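Local coordinates for FrnE protein (Deinococcus radiodurans, PDB 5CO3) that probably acts as a cytoplasmic thiol-disulfide oxidoreductase and isomerase of the DsbA-like FrnE family, built on a thioredoxin fold, at residues 114-122 with 153-163; 10-21 with 43-54. All coordinates share one frame; numbering follows the deposited sequence.

Contact 1: residues 114-122 with 153-163; sequences QLIHYAAEQ and AAEVGLDAGAA
Tyr118 leans out of helix 110-121 and lays one face of its ring on the first turn of helix 160-169. Ala163 CA sits over that face, 4.0 Å from the ring centroid and 17° off the ring normal, a CH-pi contact, while Ala163 CB lies against the CE2 side of the ring. The torsion that turns CG of Tyr118 opposite its own backbone N (chi1 172°) carries the ring out across the gap, far enough for the OH to come within 3.3 Å of Ala162 CB. One water joins that OH to the backbone at the helix start, accepting from Asp159 N at 2.7 Å. Asp159 is the N-cap of this helix: its OD1 takes the N-H of Ala162, which arrives from above the carboxylate plane.

The other face of the Tyr118 ring is covered near its rim by the amide of Gln122. NE2 is held there by a bond of 2.9 Å to Tyr118 O, and Glu121 N reaches the same oxygen from the opposite side of the carbonyl plane. Leu158 follows the Schellman turn at Gly157 and drives its branches between the helices: CD1 meets Ala119 CB at 3.7 Å and comes to the edge of the tyrosine ring, and CD2 touches Gln122 CG. Deeper in, Leu115 CD1 rests against Ala153 CB and Ala163 CB together, 4.0 Å from each.

Small alanines let one helix approach the turn between two others; adhesion is mainly apolar, polar contact being limited to the water linking the tyrosine hydroxyl to Asp159 N.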
loop_
_atom_site.group_PDB
_atom_site.type_symbol
_atom_site.label_atom_id
_atom_site.label_comp_id
_atom_site.label_asym_id
_atom_site.label_seq_id
_atom_site.Cartn_x
_atom_site.Cartn_y
_atom_site.Cartn_z
ATOM N N GLN A 114 -5.059 8.136 -7.451
ATOM C CA GLN A 114 -4.493 9.203 -8.270
ATOM C C GLN A 114 -3.776 10.247 -7.411
ATOM O O GLN A 114 -2.703 10.742 -7.778
ATOM C CB GLN A 114 -5.581 9.882 -9.108
ATOM C CG GLN A 114 -5.982 9.083 -10.338
ATOM C CD GLN A 114 -7.105 9.748 -11.137
ATOM O OE1 GLN A 114 -6.972 10.888 -11.581
ATOM N NE2 GLN A 114 -8.221 9.040 -11.305
ATOM N N LEU A 115 -4.378 10.581 -6.272
ATOM C CA LEU A 115 -3.786 11.556 -5.358
ATOM C C LEU A 115 -2.441 11.057 -4.831
ATOM O O LEU A 115 -1.490 11.827 -4.671
ATOM C CB LEU A 115 -4.732 11.845 -4.195
ATOM C CG LEU A 115 -4.196 12.848 -3.170
ATOM C CD1 LEU A 115 -3.747 14.134 -3.847
ATOM C CD2 LEU A 115 -5.247 13.132 -2.096
ATOM N N ILE A 116 -2.355 9.762 -4.574
ATOM C CA ILE A 116 -1.088 9.227 -4.098
ATOM C C ILE A 116 -0.013 9.368 -5.185
ATOM O O ILE A 116 1.128 9.750 -4.906
ATOM C CB ILE A 116 -1.223 7.774 -3.663
ATOM C CG1 ILE A 116 -2.124 7.686 -2.438
ATOM C CG2 ILE A 116 0.146 7.257 -3.233
ATOM C CD1 ILE A 116 -2.621 6.289 -2.104
ATOM N N HIS A 117 -0.383 9.087 -6.429
ATOM C CA HIS A 117 0.518 9.317 -7.553
ATOM C C HIS A 117 0.973 10.776 -7.641
ATOM O O HIS A 117 2.163 11.039 -7.839
ATOM C CB HIS A 117 -0.146 8.884 -8.853
ATOM C CG HIS A 117 -0.067 7.413 -9.100
ATOM N ND1 HIS A 117 0.836 6.854 -9.978
ATOM C CD2 HIS A 117 -0.767 6.382 -8.572
ATOM C CE1 HIS A 117 0.680 5.542 -9.989
ATOM N NE2 HIS A 117 -0.283 5.228 -9.141
ATOM N N TYR A 118 0.045 11.718 -7.466
ATOM C CA TYR A 118 0.402 13.140 -7.455
ATOM C C TYR A 118 1.402 13.432 -6.332
ATOM O O TYR A 118 2.436 14.076 -6.547
ATOM C CB TYR A 118 -0.845 14.037 -7.294
ATOM C CG TYR A 118 -0.463 15.490 -7.089
ATOM C CD1 TYR A 118 -0.134 16.303 -8.168
ATOM C CD2 TYR A 118 -0.394 16.036 -5.811
ATOM C CE1 TYR A 118 0.247 17.626 -7.981
ATOM C CE2 TYR A 118 -0.018 17.356 -5.613
ATOM C CZ TYR A 118 0.301 18.146 -6.699
ATOM O OH TYR A 118 0.681 19.461 -6.512
ATOM N N ALA A 119 1.087 12.946 -5.135
ATOM C CA ALA A 119 1.933 13.152 -3.968
ATOM C C ALA A 119 3.321 12.572 -4.172
ATOM O O ALA A 119 4.310 13.175 -3.760
ATOM C CB ALA A 119 1.291 12.541 -2.736
ATOM N N ALA A 120 3.399 11.407 -4.809
ATOM C CA ALA A 120 4.697 10.746 -4.973
ATOM C C ALA A 120 5.621 11.524 -5.918
ATOM O O ALA A 120 6.837 11.374 -5.862
ATOM C CB ALA A 120 4.509 9.317 -5.470
ATOM N N GLU A 121 5.052 12.358 -6.784
ATOM C CA GLU A 121 5.871 13.201 -7.648
ATOM C C GLU A 121 6.454 14.355 -6.849
ATOM O O GLU A 121 7.457 14.952 -7.246
ATOM C CB GLU A 121 5.060 13.712 -8.838
ATOM C CG GLU A 121 4.543 12.593 -9.712
ATOM C CD GLU A 121 4.779 12.848 -11.178
ATOM O OE1 GLU A 121 4.106 13.737 -11.738
ATOM O OE2 GLU A 121 5.643 12.164 -11.767
ATOM N N GLN A 122 5.836 14.650 -5.711
ATOM C CA GLN A 122 6.359 15.657 -4.792
ATOM C C GLN A 122 7.193 14.987 -3.704
ATOM O O GLN A 122 7.630 15.637 -2.755
ATOM C CB GLN A 122 5.230 16.477 -4.145
ATOM C CG GLN A 122 3.982 16.700 -5.004
ATOM C CD GLN A 122 4.289 17.147 -6.416
ATOM O OE1 GLN A 122 5.133 18.020 -6.644
ATOM N NE2 GLN A 122 3.605 16.542 -7.381
ATOM N N ALA A 153 -4.854 16.104 1.077
ATOM C CA ALA A 153 -3.649 16.580 0.406
ATOM C C ALA A 153 -3.021 17.766 1.151
ATOM O O ALA A 153 -1.806 17.828 1.323
ATOM C CB ALA A 153 -3.957 16.961 -1.041
ATOM N N ALA A 154 -3.855 18.697 1.604
ATOM C CA ALA A 154 -3.370 19.856 2.337
ATOM C C ALA A 154 -2.723 19.444 3.651
ATOM O O ALA A 154 -1.658 19.964 4.016
ATOM C CB ALA A 154 -4.499 20.836 2.590
ATOM N N GLU A 155 -3.348 18.502 4.347
ATOM C CA GLU A 155 -2.851 18.072 5.652
ATOM C C GLU A 155 -1.501 17.400 5.514
ATOM O O GLU A 155 -0.707 17.424 6.440
ATOM C CB GLU A 155 -3.848 17.140 6.333
ATOM C CG GLU A 155 -5.183 17.816 6.656
ATOM C CD GLU A 155 -6.135 16.935 7.447
ATOM O OE1 GLU A 155 -5.722 15.850 7.899
ATOM O OE2 GLU A 155 -7.298 17.342 7.633
ATOM N N VAL A 156 -1.246 16.813 4.350
ATOM C CA VAL A 156 0.027 16.151 4.077
ATOM C C VAL A 156 1.116 17.178 3.715
ATOM O O VAL A 156 2.310 16.888 3.790
ATOM C CB VAL A 156 -0.177 15.081 2.970
ATOM C CG1 VAL A 156 1.133 14.592 2.371
ATOM C CG2 VAL A 156 -0.997 13.905 3.533
ATOM N N GLY A 157 0.701 18.398 3.374
ATOM C CA GLY A 157 1.629 19.468 3.066
ATOM C C GLY A 157 1.790 19.727 1.580
ATOM O O GLY A 157 2.713 20.414 1.147
ATOM N N LEU A 158 0.882 19.171 0.790
ATOM C CA LEU A 158 0.893 19.380 -0.647
ATOM C C LEU A 158 0.227 20.702 -1.019
ATOM O O LEU A 158 -0.461 21.320 -0.206
ATOM C CB LEU A 158 0.186 18.222 -1.358
ATOM C CG LEU A 158 0.750 16.832 -1.054
ATOM C CD1 LEU A 158 -0.114 15.741 -1.683
ATOM C CD2 LEU A 158 2.203 16.707 -1.511
ATOM N N ASP A 159 0.464 21.135 -2.251
ATOM C CA ASP A 159 -0.282 22.234 -2.845
ATOM C C ASP A 159 -1.723 21.785 -3.079
ATOM O O ASP A 159 -2.000 21.065 -4.040
ATOM C CB ASP A 159 0.377 22.666 -4.152
ATOM C CG ASP A 159 -0.252 23.918 -4.754
ATOM O OD1 ASP A 159 -1.482 24.125 -4.662
ATOM O OD2 ASP A 159 0.509 24.703 -5.349
ATOM N N ALA A 160 -2.639 22.216 -2.214
ATOM C CA ALA A 160 -3.999 21.685 -2.237
ATOM C C ALA A 160 -4.744 22.086 -3.510
ATOM O O ALA A 160 -5.511 21.291 -4.062
ATOM C CB ALA A 160 -4.772 22.130 -0.998
ATOM N N GLY A 161 -4.520 23.309 -3.975
ATOM C CA GLY A 161 -5.112 23.743 -5.224
ATOM C C GLY A 161 -4.636 22.892 -6.385
ATOM O O GLY A 161 -5.436 22.428 -7.192
ATOM N N ALA A 162 -3.328 22.664 -6.450
ATOM C CA ALA A 162 -2.728 21.902 -7.547
ATOM C C ALA A 162 -3.151 20.436 -7.518
ATOM O O ALA A 162 -3.424 19.844 -8.563
ATOM C CB ALA A 162 -1.202 22.018 -7.502
ATOM N N ALA A 163 -3.210 19.858 -6.324
ATOM C CA ALA A 163 -3.657 18.474 -6.170
ATOM C C ALA A 163 -5.066 18.288 -6.710
ATOM O O ALA A 163 -5.331 17.362 -7.490
ATOM C CB ALA A 163 -3.603 18.046 -4.702
HETATM O O HOH W 1 2.175 19.767 -3.869
#

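Contact 2: residues 10-21 with 43-54; sequences EKIRVDIWSDIA and DQVEVVWHSFEL
Strands 12-18 and 45-51 are the parallel pair of a beta-alpha-beta unit whose crossover is helix 23-38. Their backbones run in register, Ile12 beside Val45 through Trp17 beside His50, with Val14 N giving to Glu46 O at 2.7 Å and Val14 O taking Val48 N at 2.8 Å. The strand directions differ by 21°, and the ladder frays after Ser18, where Phe52 N to Ser18 O is weak.

On the face carrying Arg13, Asp15 and Trp17, the His50 ring stacks on the six-membered ring of Trp17, centroids 4.2 Å apart and planes at 17°, and His50 CB presses on the five-membered ring. NE2 of His50 gives a 2.6 Å hydrogen bond, in its ring plane, to Asp15 OD1 on its anti side, tilted out of the carboxylate plane. With ND1 bound to Asp179, the imidazole is gripped at both nitrogens and fixed in rotation.

On the other face Ile16 runs alongside Trp49, CG2 3.6 Å from CZ3 and CD1 over the indole, while Val14 CG2 packs on Val45 CG1. Val45, Val47 and Trp49 also meet helix 23-38. Past the strands, Asp19 OD2 accepts from Leu54 N at 2.9 Å, above the carboxylate plane, and His113 and Thr109 hold OD1.

A parallel strand pair joined by a helix with a CxxC sequence, Cys22 to Cys25, at its start is the opening unit of the thioredoxin fold.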
loop_
_atom_site.group_PDB
_atom_site.type_symbol
_atom_site.label_atom_id
_atom_site.label_comp_id
_atom_site.label_asym_id
_atom_site.label_seq_id
_atom_site.Cartn_x
_atom_site.Cartn_y
_atom_site.Cartn_z
ATOM N N GLU A 10 23.582 -0.070 -4.871
ATOM C CA GLU A 10 23.613 -0.290 -3.428
ATOM C C GLU A 10 22.276 0.040 -2.775
ATOM O O GLU A 10 22.225 0.438 -1.610
ATOM C CB GLU A 10 24.722 0.543 -2.785
ATOM C CG GLU A 10 26.077 -0.133 -2.773
ATOM C CD GLU A 10 26.372 -0.813 -1.453
ATOM O OE1 GLU A 10 26.351 -0.131 -0.405
ATOM O OE2 GLU A 10 26.625 -2.033 -1.463
ATOM N N LYS A 11 21.195 -0.126 -3.527
ATOM C CA LYS A 11 19.861 0.130 -3.003
ATOM C C LYS A 11 18.978 -1.106 -3.099
ATOM O O LYS A 11 19.176 -1.964 -3.959
ATOM C CB LYS A 11 19.213 1.299 -3.743
ATOM C CG LYS A 11 19.765 2.652 -3.340
ATOM C CD LYS A 11 18.691 3.498 -2.685
ATOM C CE LYS A 11 19.264 4.378 -1.588
ATOM N NZ LYS A 11 18.244 5.322 -1.060
ATOM N N ILE A 12 18.013 -1.193 -2.191
ATOM C CA ILE A 12 17.003 -2.236 -2.236
ATOM C C ILE A 12 15.657 -1.611 -2.560
ATOM O O ILE A 12 15.197 -0.732 -1.842
ATOM C CB ILE A 12 16.897 -2.986 -0.903
ATOM C CG1 ILE A 12 18.166 -3.787 -0.633
ATOM C CG2 ILE A 12 15.690 -3.906 -0.903
ATOM C CD1 ILE A 12 18.214 -4.321 0.768
ATOM N N ARG A 13 15.032 -2.051 -3.645
ATOM C CA ARG A 13 13.722 -1.540 -4.007
ATOM C C ARG A 13 12.628 -2.434 -3.442
ATOM O O ARG A 13 12.669 -3.653 -3.589
ATOM C CB ARG A 13 13.576 -1.424 -5.525
ATOM C CG ARG A 13 12.149 -1.141 -5.974
ATOM C CD ARG A 13 12.147 -0.415 -7.302
ATOM N NE ARG A 13 11.188 -0.979 -8.247
ATOM C CZ ARG A 13 11.398 -2.084 -8.957
ATOM N NH1 ARG A 13 12.527 -2.768 -8.812
ATOM N NH2 ARG A 13 10.467 -2.521 -9.793
ATOM N N VAL A 14 11.659 -1.820 -2.780
ATOM C CA VAL A 14 10.481 -2.541 -2.330
ATOM C C VAL A 14 9.271 -1.953 -3.017
ATOM O O VAL A 14 8.946 -0.785 -2.808
ATOM C CB VAL A 14 10.297 -2.465 -0.810
ATOM C CG1 VAL A 14 9.050 -3.216 -0.384
ATOM C CG2 VAL A 14 11.539 -3.031 -0.100
ATOM N N ASP A 15 8.621 -2.762 -3.847
ATOM C CA ASP A 15 7.372 -2.369 -4.497
ATOM C C ASP A 15 6.182 -2.936 -3.756
ATOM O O ASP A 15 6.109 -4.143 -3.527
ATOM C CB ASP A 15 7.366 -2.845 -5.950
ATOM C CG ASP A 15 8.425 -2.176 -6.763
ATOM O OD1 ASP A 15 8.210 -1.004 -7.129
ATOM O OD2 ASP A 15 9.487 -2.800 -7.007
ATOM N N ILE A 16 5.244 -2.076 -3.371
ATOM C CA ILE A 16 4.099 -2.544 -2.607
ATOM C C ILE A 16 2.796 -2.188 -3.297
ATOM O O ILE A 16 2.495 -1.011 -3.523
ATOM C CB ILE A 16 4.084 -1.972 -1.180
ATOM C CG1 ILE A 16 5.468 -2.108 -0.534
ATOM C CG2 ILE A 16 3.033 -2.686 -0.338
ATOM C CD1 ILE A 16 5.549 -1.495 0.840
ATOM N N TRP A 17 2.024 -3.215 -3.630
ATOM C CA TRP A 17 0.674 -2.999 -4.148
ATOM C C TRP A 17 -0.312 -2.998 -2.992
ATOM O O TRP A 17 -0.244 -3.832 -2.089
ATOM C CB TRP A 17 0.313 -4.064 -5.181
ATOM C CG TRP A 17 0.778 -3.715 -6.570
ATOM C CD1 TRP A 17 0.052 -3.094 -7.546
ATOM C CD2 TRP A 17 2.074 -3.957 -7.128
ATOM N NE1 TRP A 17 0.812 -2.939 -8.680
ATOM C CE2 TRP A 17 2.059 -3.466 -8.452
ATOM C CE3 TRP A 17 3.244 -4.548 -6.641
ATOM C CZ2 TRP A 17 3.171 -3.540 -9.289
ATOM C CZ3 TRP A 17 4.348 -4.629 -7.480
ATOM C CH2 TRP A 17 4.301 -4.125 -8.787
ATOM N N SER A 18 -1.239 -2.046 -3.017
ATOM C CA SER A 18 -2.085 -1.824 -1.867
ATOM C C SER A 18 -3.356 -1.105 -2.312
ATOM O O SER A 18 -3.324 -0.370 -3.295
ATOM C CB SER A 18 -1.338 -1.002 -0.826
ATOM O OG SER A 18 -2.151 -0.738 0.287
ATOM N N ASP A 19 -4.451 -1.343 -1.597
ATOM C CA ASP A 19 -5.663 -0.546 -1.760
ATOM C C ASP A 19 -5.989 0.160 -0.459
ATOM O O ASP A 19 -5.842 -0.393 0.631
ATOM C CB ASP A 19 -6.862 -1.402 -2.196
ATOM C CG ASP A 19 -8.010 -0.561 -2.778
ATOM O OD1 ASP A 19 -7.862 0.677 -2.918
ATOM O OD2 ASP A 19 -9.049 -1.150 -3.117
ATOM N N ILE A 20 -6.432 1.404 -0.604
ATOM C CA ILE A 20 -6.847 2.216 0.532
ATOM C C ILE A 20 -8.019 1.558 1.251
ATOM O O ILE A 20 -8.147 1.671 2.476
ATOM C CB ILE A 20 -7.222 3.643 0.072
ATOM C CG1 ILE A 20 -5.966 4.365 -0.413
ATOM C CG2 ILE A 20 -7.891 4.436 1.188
ATOM C CD1 ILE A 20 -6.111 5.062 -1.719
ATOM N N ALA A 21 -8.843 0.832 0.503
ATOM C CA ALA A 21 -10.012 0.180 1.105
ATOM C C ALA A 21 -9.704 -1.131 1.829
ATOM O O ALA A 21 -10.611 -1.753 2.372
ATOM C CB ALA A 21 -11.096 -0.062 0.026
ATOM N N ASP A 43 18.356 2.639 5.420
ATOM C CA ASP A 43 18.560 3.845 4.622
ATOM C C ASP A 43 18.776 3.536 3.149
ATOM O O ASP A 43 18.634 4.416 2.297
ATOM C CB ASP A 43 19.748 4.645 5.152
ATOM C CG ASP A 43 19.461 5.293 6.487
ATOM O OD1 ASP A 43 18.278 5.339 6.886
ATOM O OD2 ASP A 43 20.414 5.770 7.133
ATOM N N GLN A 44 19.107 2.286 2.844
ATOM C CA GLN A 44 19.306 1.890 1.455
ATOM C C GLN A 44 18.013 1.416 0.792
ATOM O O GLN A 44 17.998 1.106 -0.396
ATOM C CB GLN A 44 20.364 0.792 1.356
ATOM C CG GLN A 44 21.695 1.157 1.983
ATOM C CD GLN A 44 22.129 2.560 1.636
ATOM O OE1 GLN A 44 22.261 2.909 0.462
ATOM N NE2 GLN A 44 22.350 3.382 2.659
ATOM N N VAL A 45 16.928 1.369 1.551
ATOM C CA VAL A 45 15.675 0.834 1.020
ATOM C C VAL A 45 14.838 1.905 0.345
ATOM O O VAL A 45 14.621 2.977 0.906
ATOM C CB VAL A 45 14.843 0.170 2.124
ATOM C CG1 VAL A 45 13.577 -0.433 1.546
ATOM C CG2 VAL A 45 15.668 -0.902 2.803
ATOM N N GLU A 46 14.381 1.604 -0.867
ATOM C CA GLU A 46 13.459 2.472 -1.603
ATOM C C GLU A 46 12.057 1.881 -1.686
ATOM O O GLU A 46 11.849 0.859 -2.332
ATOM C CB GLU A 46 13.981 2.726 -3.017
ATOM C CG GLU A 46 14.416 4.157 -3.264
ATOM C CD GLU A 46 15.562 4.250 -4.249
ATOM O OE1 GLU A 46 15.633 3.402 -5.166
ATOM O OE2 GLU A 46 16.397 5.168 -4.101
ATOM N N VAL A 47 11.093 2.533 -1.046
ATOM C CA VAL A 47 9.722 2.028 -1.049
ATOM C C VAL A 47 8.907 2.753 -2.115
ATOM O O VAL A 47 8.865 3.982 -2.144
ATOM C CB VAL A 47 9.051 2.188 0.338
ATOM C CG1 VAL A 47 7.620 1.652 0.318
ATOM C CG2 VAL A 47 9.874 1.485 1.404
ATOM N N VAL A 48 8.288 1.979 -3.003
ATOM C CA VAL A 48 7.427 2.519 -4.051
ATOM C C VAL A 48 6.032 1.921 -3.914
ATOM O O VAL A 48 5.862 0.707 -4.042
ATOM C CB VAL A 48 7.979 2.217 -5.462
ATOM C CG1 VAL A 48 6.987 2.664 -6.550
ATOM C CG2 VAL A 48 9.327 2.882 -5.656
ATOM N N TRP A 49 5.034 2.759 -3.642
ATOM C CA TRP A 49 3.670 2.261 -3.555
ATOM C C TRP A 49 3.089 2.151 -4.962
ATOM O O TRP A 49 3.402 2.956 -5.849
ATOM C CB TRP A 49 2.800 3.160 -2.652
ATOM C CG TRP A 49 3.225 3.098 -1.199
ATOM C CD1 TRP A 49 4.132 3.909 -0.575
ATOM C CD2 TRP A 49 2.788 2.148 -0.209
ATOM N NE1 TRP A 49 4.279 3.529 0.748
ATOM C CE2 TRP A 49 3.463 2.451 0.995
ATOM C CE3 TRP A 49 1.880 1.079 -0.221
ATOM C CZ2 TRP A 49 3.273 1.715 2.176
ATOM C CZ3 TRP A 49 1.687 0.352 0.949
ATOM C CH2 TRP A 49 2.383 0.672 2.130
ATOM N N HIS A 50 2.279 1.120 -5.166
ATOM C CA HIS A 50 1.592 0.906 -6.431
ATOM C C HIS A 50 0.107 0.763 -6.175
ATOM O O HIS A 50 -0.308 0.215 -5.150
ATOM C CB HIS A 50 2.116 -0.335 -7.150
ATOM C CG HIS A 50 3.555 -0.240 -7.550
ATOM N ND1 HIS A 50 3.955 0.193 -8.794
ATOM C CD2 HIS A 50 4.688 -0.515 -6.862
ATOM C CE1 HIS A 50 5.276 0.177 -8.858
ATOM N NE2 HIS A 50 5.744 -0.246 -7.697
ATOM N N SER A 51 -0.681 1.268 -7.115
ATOM C CA SER A 51 -2.133 1.263 -6.996
ATOM C C SER A 51 -2.724 -0.116 -7.214
ATOM O O SER A 51 -2.319 -0.850 -8.117
ATOM C CB SER A 51 -2.751 2.245 -7.990
ATOM O OG SER A 51 -2.148 3.518 -7.891
ATOM N N PHE A 52 -3.697 -0.451 -6.378
ATOM C CA PHE A 52 -4.474 -1.665 -6.534
ATOM C C PHE A 52 -5.885 -1.333 -6.077
ATOM O O PHE A 52 -6.064 -0.669 -5.052
ATOM C CB PHE A 52 -3.886 -2.809 -5.715
ATOM C CG PHE A 52 -4.481 -4.155 -6.026
ATOM C CD1 PHE A 52 -5.688 -4.539 -5.465
ATOM C CD2 PHE A 52 -3.818 -5.049 -6.854
ATOM C CE1 PHE A 52 -6.229 -5.778 -5.735
ATOM C CE2 PHE A 52 -4.353 -6.290 -7.125
ATOM C CZ PHE A 52 -5.568 -6.651 -6.568
ATOM N N GLU A 53 -6.872 -1.756 -6.860
ATOM C CA GLU A 53 -8.269 -1.579 -6.495
ATOM C C GLU A 53 -8.924 -2.931 -6.308
ATOM O O GLU A 53 -8.976 -3.729 -7.243
ATOM C CB GLU A 53 -9.018 -0.776 -7.565
ATOM C CG GLU A 53 -8.899 0.729 -7.392
ATOM C CD GLU A 53 -9.570 1.505 -8.515
ATOM O OE1 GLU A 53 -10.767 1.858 -8.398
ATOM O OE2 GLU A 53 -8.892 1.757 -9.534
ATOM N N LEU A 54 -9.413 -3.188 -5.096
ATOM C CA LEU A 54 -10.176 -4.403 -4.836
ATOM C C LEU A 54 -11.344 -4.512 -5.799
ATOM O O LEU A 54 -11.662 -5.592 -6.277
ATOM C CB LEU A 54 -10.697 -4.428 -3.405
ATOM C CG LEU A 54 -9.643 -4.398 -2.305
ATOM C CD1 LEU A 54 -10.335 -4.390 -0.955
ATOM C CD2 LEU A 54 -8.705 -5.589 -2.454
#

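In the fold
Contact 2 comes first along the chain and closes before contact 1 opens; both lie in the DsbA-like thioredoxin region, with centres about 17 Å apart. Contact 2 sits near the middle of the molecule, in the four-stranded mixed sheet where strand 45-51 is outermost. Contact 1 lies further out, among the helices packed beside that sheet. Helix 110-121 links the two: its inner side reaches the end of strand 45-51 and the loop after strand 12-18, His117 NE2 lying 2.8 Å from Ser51 OG, probably hydrogen-bonded, and Ile116 packing on Ile20, while another side carries contact 1. This fits the DsbA plan, a helical domain inserted into the thioredoxin fold, here between strands 45-51 and 193-196.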